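Local coordinates for phosphoribosylamine--glycine ligase (Thermotoga maritima, PDB 1VKZ), which catalyses the ATP-dependent joining of glycine to 5-phospho-beta-D-ribosylamine, giving N(1)-(5-phospho-beta-D-ribosyl)glycinamide in the de novo purine pathway, at residues A[135-140]-A[144-149]; A[171-176]-A[184-189]. All blocks are in the same frame, centred on the assembly; numbering follows the deposited sequence.

Contact 1 (A[135-140]-A[144-149]); sequences EKIKKF and YVIKAD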
ATOM      1  N   GLU A 135      25.276 -18.470  10.426  1.00 50.20           N
ATOM      2  CA  GLU A 135      24.935 -19.222  11.634  1.00 50.05           C
ATOM      3  C   GLU A 135      23.427 -19.385  11.734  1.00 48.67           C
ATOM      4  O   GLU A 135      22.921 -20.501  11.772  1.00 47.53           O
ATOM      5  CB  GLU A 135      25.482 -18.506  12.888  1.00 50.68           C
ATOM      6  CG  GLU A 135      25.130 -19.150  14.237  1.00 53.52           C
ATOM      7  CD  GLU A 135      23.994 -18.446  14.994  1.00 59.60           C
ATOM      8  OE1 GLU A 135      24.272 -17.455  15.716  1.00 63.32           O
ATOM      9  OE2 GLU A 135      22.821 -18.893  14.890  1.00 63.41           O
ATOM     10  N   LYS A 136      22.716 -18.260  11.747  1.00 48.12           N
ATOM     11  CA  LYS A 136      21.286 -18.257  12.029  1.00 48.22           C
ATOM     12  C   LYS A 136      20.432 -18.852  10.900  1.00 46.84           C
ATOM     13  O   LYS A 136      19.284 -19.240  11.137  1.00 47.94           O
ATOM     14  CB  LYS A 136      20.817 -16.837  12.406  1.00 49.33           C
ATOM     15  CG  LYS A 136      21.522 -16.297  13.670  1.00 50.12           C
ATOM     16  CD  LYS A 136      21.177 -14.848  13.952  1.00 50.95           C
ATOM     17  CE  LYS A 136      22.100 -14.247  15.018  1.00 51.75           C
ATOM     18  NZ  LYS A 136      21.475 -14.258  16.356  1.00 50.43           N
ATOM     19  N   ILE A 137      20.973 -18.948   9.687  1.00 45.43           N
ATOM     20  CA  ILE A 137      20.193 -19.519   8.596  1.00 46.21           C
ATOM     21  C   ILE A 137      19.967 -21.030   8.799  1.00 45.76           C
ATOM     22  O   ILE A 137      18.962 -21.587   8.344  1.00 44.38           O
ATOM     23  CB  ILE A 137      20.816 -19.187   7.201  1.00 47.87           C
ATOM     24  CG1 ILE A 137      19.720 -19.116   6.128  1.00 47.26           C
ATOM     25  CG2 ILE A 137      21.936 -20.175   6.825  1.00 46.86           C
ATOM     26  CD1 ILE A 137      18.677 -18.037   6.400  1.00 49.68           C
ATOM     27  N   LYS A 138      20.883 -21.672   9.523  1.00 47.16           N
ATOM     28  CA  LYS A 138      20.817 -23.117   9.779  1.00 47.64           C
ATOM     29  C   LYS A 138      19.600 -23.532  10.606  1.00 47.62           C
ATOM     30  O   LYS A 138      19.211 -24.704  10.578  1.00 47.67           O
ATOM     31  CB  LYS A 138      22.110 -23.618  10.454  1.00 47.85           C
ATOM     32  CG  LYS A 138      23.307 -23.715   9.504  1.00 48.05           C
ATOM     33  CD  LYS A 138      24.605 -24.106  10.231  1.00 47.34           C
ATOM     34  CE  LYS A 138      25.325 -22.885  10.777  1.00 46.73           C
ATOM     35  NZ  LYS A 138      26.599 -23.208  11.470  1.00 39.92           N
ATOM     36  N   LYS A 139      19.001 -22.580  11.322  1.00 46.95           N
ATOM     37  CA  LYS A 139      17.743 -22.818  12.040  1.00 47.66           C
ATOM     38  C   LYS A 139      16.487 -22.949  11.141  1.00 46.39           C
ATOM     39  O   LYS A 139      15.393 -23.199  11.649  1.00 46.09           O
ATOM     40  CB  LYS A 139      17.501 -21.695  13.056  1.00 49.95           C
ATOM     41  CG  LYS A 139      18.459 -21.696  14.252  1.00 53.69           C
ATOM     42  CD  LYS A 139      17.988 -20.676  15.299  1.00 53.06           C
ATOM     43  CE  LYS A 139      18.896 -20.637  16.540  1.00 60.26           C
ATOM     44  NZ  LYS A 139      18.267 -19.896  17.693  1.00 59.36           N
ATOM     45  N   PHE A 140      16.633 -22.793   9.824  1.00 45.12           N
ATOM     46  CA  PHE A 140      15.479 -22.753   8.919  1.00 43.64           C
ATOM     47  C   PHE A 140      15.598 -23.745   7.791  1.00 42.02           C
ATOM     48  O   PHE A 140      16.674 -24.265   7.520  1.00 41.30           O
ATOM     49  CB  PHE A 140      15.331 -21.354   8.323  1.00 41.39           C
ATOM     50  CG  PHE A 140      15.033 -20.287   9.342  1.00 38.69           C
ATOM     51  CD1 PHE A 140      16.056 -19.669  10.032  1.00 33.24           C
ATOM     52  CD2 PHE A 140      13.720 -19.878   9.575  1.00 39.14           C
ATOM     53  CE1 PHE A 140      15.794 -18.698  10.939  1.00 30.90           C
ATOM     54  CE2 PHE A 140      13.447 -18.899  10.476  1.00 36.31           C
ATOM     55  CZ  PHE A 140      14.485 -18.306  11.171  1.00 41.13           C
ATOM     56  N   TYR A 144      13.597 -20.124   2.057  1.00 41.45           N
ATOM     57  CA  TYR A 144      14.118 -19.137   3.011  1.00 41.71           C
ATOM     58  C   TYR A 144      13.549 -17.773   2.727  1.00 41.12           C
ATOM     59  O   TYR A 144      13.368 -17.419   1.576  1.00 41.00           O
ATOM     60  CB  TYR A 144      15.660 -19.038   2.967  1.00 41.54           C
ATOM     61  CG  TYR A 144      16.390 -20.319   3.328  1.00 41.86           C
ATOM     62  CD1 TYR A 144      16.447 -20.762   4.641  1.00 36.59           C
ATOM     63  CD2 TYR A 144      17.013 -21.083   2.355  1.00 36.34           C
ATOM     64  CE1 TYR A 144      17.102 -21.899   4.971  1.00 34.32           C
ATOM     65  CE2 TYR A 144      17.667 -22.248   2.677  1.00 39.82           C
ATOM     66  CZ  TYR A 144      17.709 -22.648   3.989  1.00 39.36           C
ATOM     67  OH  TYR A 144      18.355 -23.801   4.328  1.00 37.00           O
ATOM     68  N   VAL A 145      13.267 -17.021   3.786  1.00 41.98           N
ATOM     69  CA  VAL A 145      12.779 -15.671   3.654  1.00 44.31           C
ATOM     70  C   VAL A 145      13.687 -14.740   4.423  1.00 43.40           C
ATOM     71  O   VAL A 145      13.858 -14.876   5.627  1.00 45.02           O
ATOM     72  CB  VAL A 145      11.360 -15.521   4.187  1.00 46.20           C
ATOM     73  CG1 VAL A 145      10.814 -14.132   3.816  1.00 50.82           C
ATOM     74  CG2 VAL A 145      10.488 -16.625   3.661  1.00 42.15           C
ATOM     75  N   ILE A 146      14.297 -13.818   3.700  1.00 44.80           N
ATOM     76  CA  ILE A 146      15.159 -12.793   4.275  1.00 44.02           C
ATOM     77  C   ILE A 146      14.475 -11.479   4.016  1.00 42.25           C
ATOM     78  O   ILE A 146      13.987 -11.252   2.924  1.00 39.69           O
ATOM     79  CB  ILE A 146      16.532 -12.810   3.561  1.00 44.82           C
ATOM     80  CG1 ILE A 146      17.273 -14.131   3.826  1.00 51.06           C
ATOM     81  CG2 ILE A 146      17.371 -11.633   3.951  1.00 46.68           C
ATOM     82  CD1 ILE A 146      17.772 -14.329   5.269  1.00 51.72           C
ATOM     83  N   LYS A 147      14.432 -10.623   5.026  1.00 43.28           N
ATOM     84  CA  LYS A 147      13.778  -9.345   4.923  1.00 43.80           C
ATOM     85  C   LYS A 147      14.678  -8.250   5.439  1.00 41.58           C
ATOM     86  O   LYS A 147      15.112  -8.284   6.583  1.00 39.69           O
ATOM     87  CB  LYS A 147      12.493  -9.334   5.749  1.00 44.07           C
ATOM     88  CG  LYS A 147      11.606 -10.548   5.572  1.00 49.34           C
ATOM     89  CD  LYS A 147      10.198 -10.230   6.073  1.00 50.93           C
ATOM     90  CE  LYS A 147       9.727 -11.273   7.068  1.00 63.67           C
ATOM     91  NZ  LYS A 147       8.286 -11.101   7.475  1.00 64.22           N
ATOM     92  N   ALA A 148      14.927  -7.258   4.597  1.00 41.11           N
ATOM     93  CA  ALA A 148      15.642  -6.058   5.007  1.00 42.09           C
ATOM     94  C   ALA A 148      14.954  -5.317   6.142  1.00 39.55           C
ATOM     95  O   ALA A 148      13.766  -5.082   6.084  1.00 41.47           O
ATOM     96  CB  ALA A 148      15.774  -5.139   3.825  1.00 44.46           C
ATOM     97  N   ASP A 149      15.695  -4.942   7.170  1.00 40.79           N
ATOM     98  CA  ASP A 149      15.102  -4.173   8.259  1.00 43.09           C
ATOM     99  C   ASP A 149      14.408  -2.920   7.745  1.00 43.72           C
ATOM    100  O   ASP A 149      13.261  -2.656   8.100  1.00 43.93           O
ATOM    101  CB  ASP A 149      16.133  -3.747   9.318  1.00 44.16           C
ATOM    102  CG  ASP A 149      15.471  -3.044  10.537  1.00 42.61           C
ATOM    103  OD1 ASP A 149      14.296  -3.327  10.822  1.00 56.29           O
ATOM    104  OD2 ASP A 149      16.034  -2.223  11.282  1.00 40.35           O
TER
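Ile137 of helix 130-137 meets Tyr144 and Ile146 of strand 144-148 where the chain passes from helix to strand in the small alpha/beta part of the ATP-grasp domain. The helix lies against an antiparallel four-stranded sheet, and a type I beta turn from Ile137 to Phe140, closed by Phe140 N to Ile137 O at 3.0 Å, brings the chain round toward the strand. The tight part of the contact is apolar. With CG1 of Ile137 anti to the backbone N (chi1 -150°), its terminal methyl CD1 reaches into the angle between the two strand residues, 3.9 Å from CD1 of Tyr144 and 4.0 Å from CD1 of Ile146. The isoleucine crosses each of these side chains at about a right angle. Its CD1 meets Ile146 methyl to methyl, while its CG1 and CD1 together lie against CD1 and CE1 of Tyr144, one flank of the phenol. Phe140 adds its CB, 3.8 Å from CE1 of Tyr144; the end of its side chain leads away from strand 144-148, and the side chain also touches Ile188 of the neighbouring strand and Arg123. Helix 163-175 adds to the packing, Thr166 touching both Tyr144 and Ile146. The outer side is different in kind. Glu135, Lys138 and Lys139 are exposed and take no part in the packing; the amine of Lys139 instead forms a salt bridge with Glu125. The turn also brings main-chain oxygen to the rim of the Tyr144 ring: the carbonyl O of Phe140 sits at the ring edge, near its plane, 3.5 Å from CE1 of Tyr144.

Contact 2 (A[171-176]-A[184-189]); sequences SKLIIG and GPVVID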
ATOM      1  N   SER A 171      23.602 -11.666   2.472  1.00 43.24           N
ATOM      2  CA  SER A 171      24.812 -11.049   2.984  1.00 44.33           C
ATOM      3  C   SER A 171      25.000  -9.675   2.357  1.00 44.37           C
ATOM      4  O   SER A 171      25.326  -8.714   3.041  1.00 42.96           O
ATOM      5  CB  SER A 171      26.025 -11.917   2.624  1.00 44.75           C
ATOM      6  OG  SER A 171      25.829 -13.255   3.027  1.00 47.00           O
ATOM      7  N   LYS A 172      24.839  -9.635   1.032  1.00 45.81           N
ATOM      8  CA  LYS A 172      24.923  -8.412   0.235  1.00 45.68           C
ATOM      9  C   LYS A 172      23.852  -7.462   0.638  1.00 44.72           C
ATOM     10  O   LYS A 172      24.067  -6.266   0.630  1.00 44.14           O
ATOM     11  CB  LYS A 172      24.737  -8.684  -1.262  1.00 46.65           C
ATOM     12  CG  LYS A 172      25.952  -9.232  -1.971  1.00 43.95           C
ATOM     13  CD  LYS A 172      25.646  -9.494  -3.437  1.00 45.77           C
ATOM     14  CE  LYS A 172      26.787 -10.249  -4.123  1.00 48.71           C
ATOM     15  NZ  LYS A 172      26.908 -11.649  -3.609  1.00 49.03           N
ATOM     16  N   LEU A 173      22.683  -7.996   0.971  1.00 45.39           N
ATOM     17  CA  LEU A 173      21.578  -7.166   1.473  1.00 44.46           C
ATOM     18  C   LEU A 173      21.905  -6.517   2.823  1.00 44.86           C
ATOM     19  O   LEU A 173      21.495  -5.388   3.091  1.00 44.08           O
ATOM     20  CB  LEU A 173      20.286  -7.991   1.585  1.00 45.07           C
ATOM     21  CG  LEU A 173      19.000  -7.253   2.017  1.00 44.59           C
ATOM     22  CD1 LEU A 173      18.686  -6.096   1.094  1.00 51.77           C
ATOM     23  CD2 LEU A 173      17.834  -8.173   2.052  1.00 43.24           C
ATOM     24  N   ILE A 174      22.611  -7.251   3.680  1.00 45.85           N
ATOM     25  CA  ILE A 174      23.050  -6.718   4.973  1.00 46.92           C
ATOM     26  C   ILE A 174      24.056  -5.568   4.767  1.00 46.79           C
ATOM     27  O   ILE A 174      23.917  -4.501   5.351  1.00 44.89           O
ATOM     28  CB  ILE A 174      23.688  -7.845   5.869  1.00 46.57           C
ATOM     29  CG1 ILE A 174      22.633  -8.847   6.338  1.00 45.20           C
ATOM     30  CG2 ILE A 174      24.377  -7.246   7.110  1.00 46.46           C
ATOM     31  CD1 ILE A 174      23.181 -10.214   6.673  1.00 46.20           C
ATOM     32  N   ILE A 175      25.041  -5.801   3.904  1.00 47.58           N
ATOM     33  CA  ILE A 175      26.171  -4.886   3.721  1.00 47.86           C
ATOM     34  C   ILE A 175      25.896  -3.756   2.724  1.00 47.70           C
ATOM     35  O   ILE A 175      26.770  -2.945   2.466  1.00 49.64           O
ATOM     36  CB  ILE A 175      27.377  -5.670   3.270  1.00 46.38           C
ATOM     37  CG1 ILE A 175      27.663  -6.800   4.251  1.00 47.28           C
ATOM     38  CG2 ILE A 175      28.616  -4.762   3.163  1.00 52.96           C
ATOM     39  CD1 ILE A 175      28.561  -7.872   3.649  1.00 52.38           C
ATOM     40  N   GLY A 176      24.687  -3.695   2.176  1.00 48.58           N
ATOM     41  CA  GLY A 176      24.303  -2.624   1.263  1.00 48.08           C
ATOM     42  C   GLY A 176      24.749  -2.828  -0.169  1.00 47.18           C
ATOM     43  O   GLY A 176      24.635  -1.922  -0.983  1.00 46.89           O
ATOM     44  N   GLY A 184      22.005  -2.920   6.722  1.00 46.66           N
ATOM     45  CA  GLY A 184      21.628  -3.130   8.102  1.00 46.59           C
ATOM     46  C   GLY A 184      21.012  -4.503   8.284  1.00 47.03           C
ATOM     47  O   GLY A 184      20.960  -5.305   7.345  1.00 47.03           O
ATOM     48  N   PRO A 185      20.530  -4.765   9.494  1.00 46.79           N
ATOM     49  CA  PRO A 185      20.119  -6.102   9.873  1.00 46.09           C
ATOM     50  C   PRO A 185      19.063  -6.650   8.942  1.00 46.11           C
ATOM     51  O   PRO A 185      18.401  -5.882   8.227  1.00 46.71           O
ATOM     52  CB  PRO A 185      19.527  -5.906  11.272  1.00 46.18           C
ATOM     53  CG  PRO A 185      20.108  -4.600  11.770  1.00 47.38           C
ATOM     54  CD  PRO A 185      20.326  -3.781  10.574  1.00 46.29           C
ATOM     55  N   VAL A 186      18.919  -7.975   8.957  1.00 43.74           N
ATOM     56  CA  VAL A 186      17.829  -8.642   8.264  1.00 39.87           C
ATOM     57  C   VAL A 186      17.086  -9.574   9.200  1.00 38.97           C
ATOM     58  O   VAL A 186      17.640 -10.123  10.142  1.00 35.77           O
ATOM     59  CB  VAL A 186      18.297  -9.426   7.026  1.00 39.18           C
ATOM     60  CG1 VAL A 186      19.006  -8.510   6.069  1.00 35.81           C
ATOM     61  CG2 VAL A 186      19.190 -10.612   7.410  1.00 38.96           C
ATOM     62  N   VAL A 187      15.800  -9.701   8.945  1.00 41.04           N
ATOM     63  CA  VAL A 187      14.981 -10.730   9.572  1.00 42.72           C
ATOM     64  C   VAL A 187      15.100 -12.011   8.733  1.00 42.65           C
ATOM     65  O   VAL A 187      15.059 -11.988   7.496  1.00 40.83           O
ATOM     66  CB  VAL A 187      13.464 -10.320   9.660  1.00 42.84           C
ATOM     67  CG1 VAL A 187      12.658 -11.346  10.468  1.00 41.01           C
ATOM     68  CG2 VAL A 187      13.324  -8.904  10.265  1.00 47.73           C
ATOM     69  N   ILE A 188      15.243 -13.130   9.419  1.00 42.11           N
ATOM     70  CA  ILE A 188      15.123 -14.403   8.763  1.00 44.10           C
ATOM     71  C   ILE A 188      13.784 -14.903   9.251  1.00 45.21           C
ATOM     72  O   ILE A 188      13.575 -15.030  10.441  1.00 45.93           O
ATOM     73  CB  ILE A 188      16.274 -15.311   9.159  1.00 45.25           C
ATOM     74  CG1 ILE A 188      17.600 -14.505   9.127  1.00 43.70           C
ATOM     75  CG2 ILE A 188      16.311 -16.525   8.221  1.00 51.36           C
ATOM     76  CD1 ILE A 188      18.801 -15.197   9.728  1.00 46.41           C
ATOM     77  N   ASP A 189      12.853 -15.118   8.337  1.00 44.55           N
ATOM     78  CA  ASP A 189      11.511 -15.477   8.714  1.00 45.55           C
ATOM     79  C   ASP A 189      11.259 -16.921   8.296  1.00 46.62           C
ATOM     80  O   ASP A 189      11.660 -17.374   7.222  1.00 46.14           O
ATOM     81  CB  ASP A 189      10.511 -14.532   8.032  1.00 49.46           C
ATOM     82  CG  ASP A 189       9.468 -13.925   9.005  1.00 56.36           C
ATOM     83  OD1 ASP A 189       9.580 -14.165  10.222  1.00 50.98           O
ATOM     84  OD2 ASP A 189       8.487 -13.210   8.627  1.00 62.72           O
TER
HETATM   85  O   HOH W   1      19.794  -4.679   4.978  1.00 47.72           O
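Ile174 and Val186 face each other at about a right angle, the isoleucine reaching from helix 163-175 across the branched end of the valine on strand 186-190. CG1 of Ile174, anti to its carbonyl carbon (chi1 -69°), comes within 3.7 Å of CG1 of Val186 and 4.0 Å of its CG2, so the valine presents both methyls to one methylene. Leu173 approaches more slantwise, its CD2 4.2 Å from the same CG1 of Val186. The backbones are also joined directly. Gly184 N donates to Ile174 O at 2.8 Å in a nearly straight bond (171°), in the carbonyl plane and on a lone pair, while the CA of Ile174 makes a CA-H...O contact with Gly184 O. A water donates to both Leu173 O (2.6 Å) and Gly184 O (2.7 Å), linking two acceptors. Gly176, at positive phi, takes the chain out of the helix, and the following loop returns it to Gly184. The contact thus joins helix 163-175 to its sheet in the ATP-grasp domain: Val186 also packs on Ile146 of strand 144-148 and Ala127 of strand 124-127, and Ile174 reaches Leu133 of helix 130-137.

Contacts 1 and 2 follow one another along the chain as two helix-to-strand connections built onto a single antiparallel sheet, their centres 9 Å apart. Strands 144-148 and 186-190 are neighbours in that sheet, joined by a probable hydrogen bond from Val187 N to Lys147 O at 2.8 Å and by a salt bridge between Lys147 NZ and Asp189 OD2. Ile188, in the strand segment of contact 2, packs on Ile137 of contact 1. Both contacts fall within the predicted ATP-binding range. The side chain of Leu173 is still about 12 Å from that of Glu285, a predicted magnesium ligand, and contact 1 lies away from that site too, so neither contact forms it.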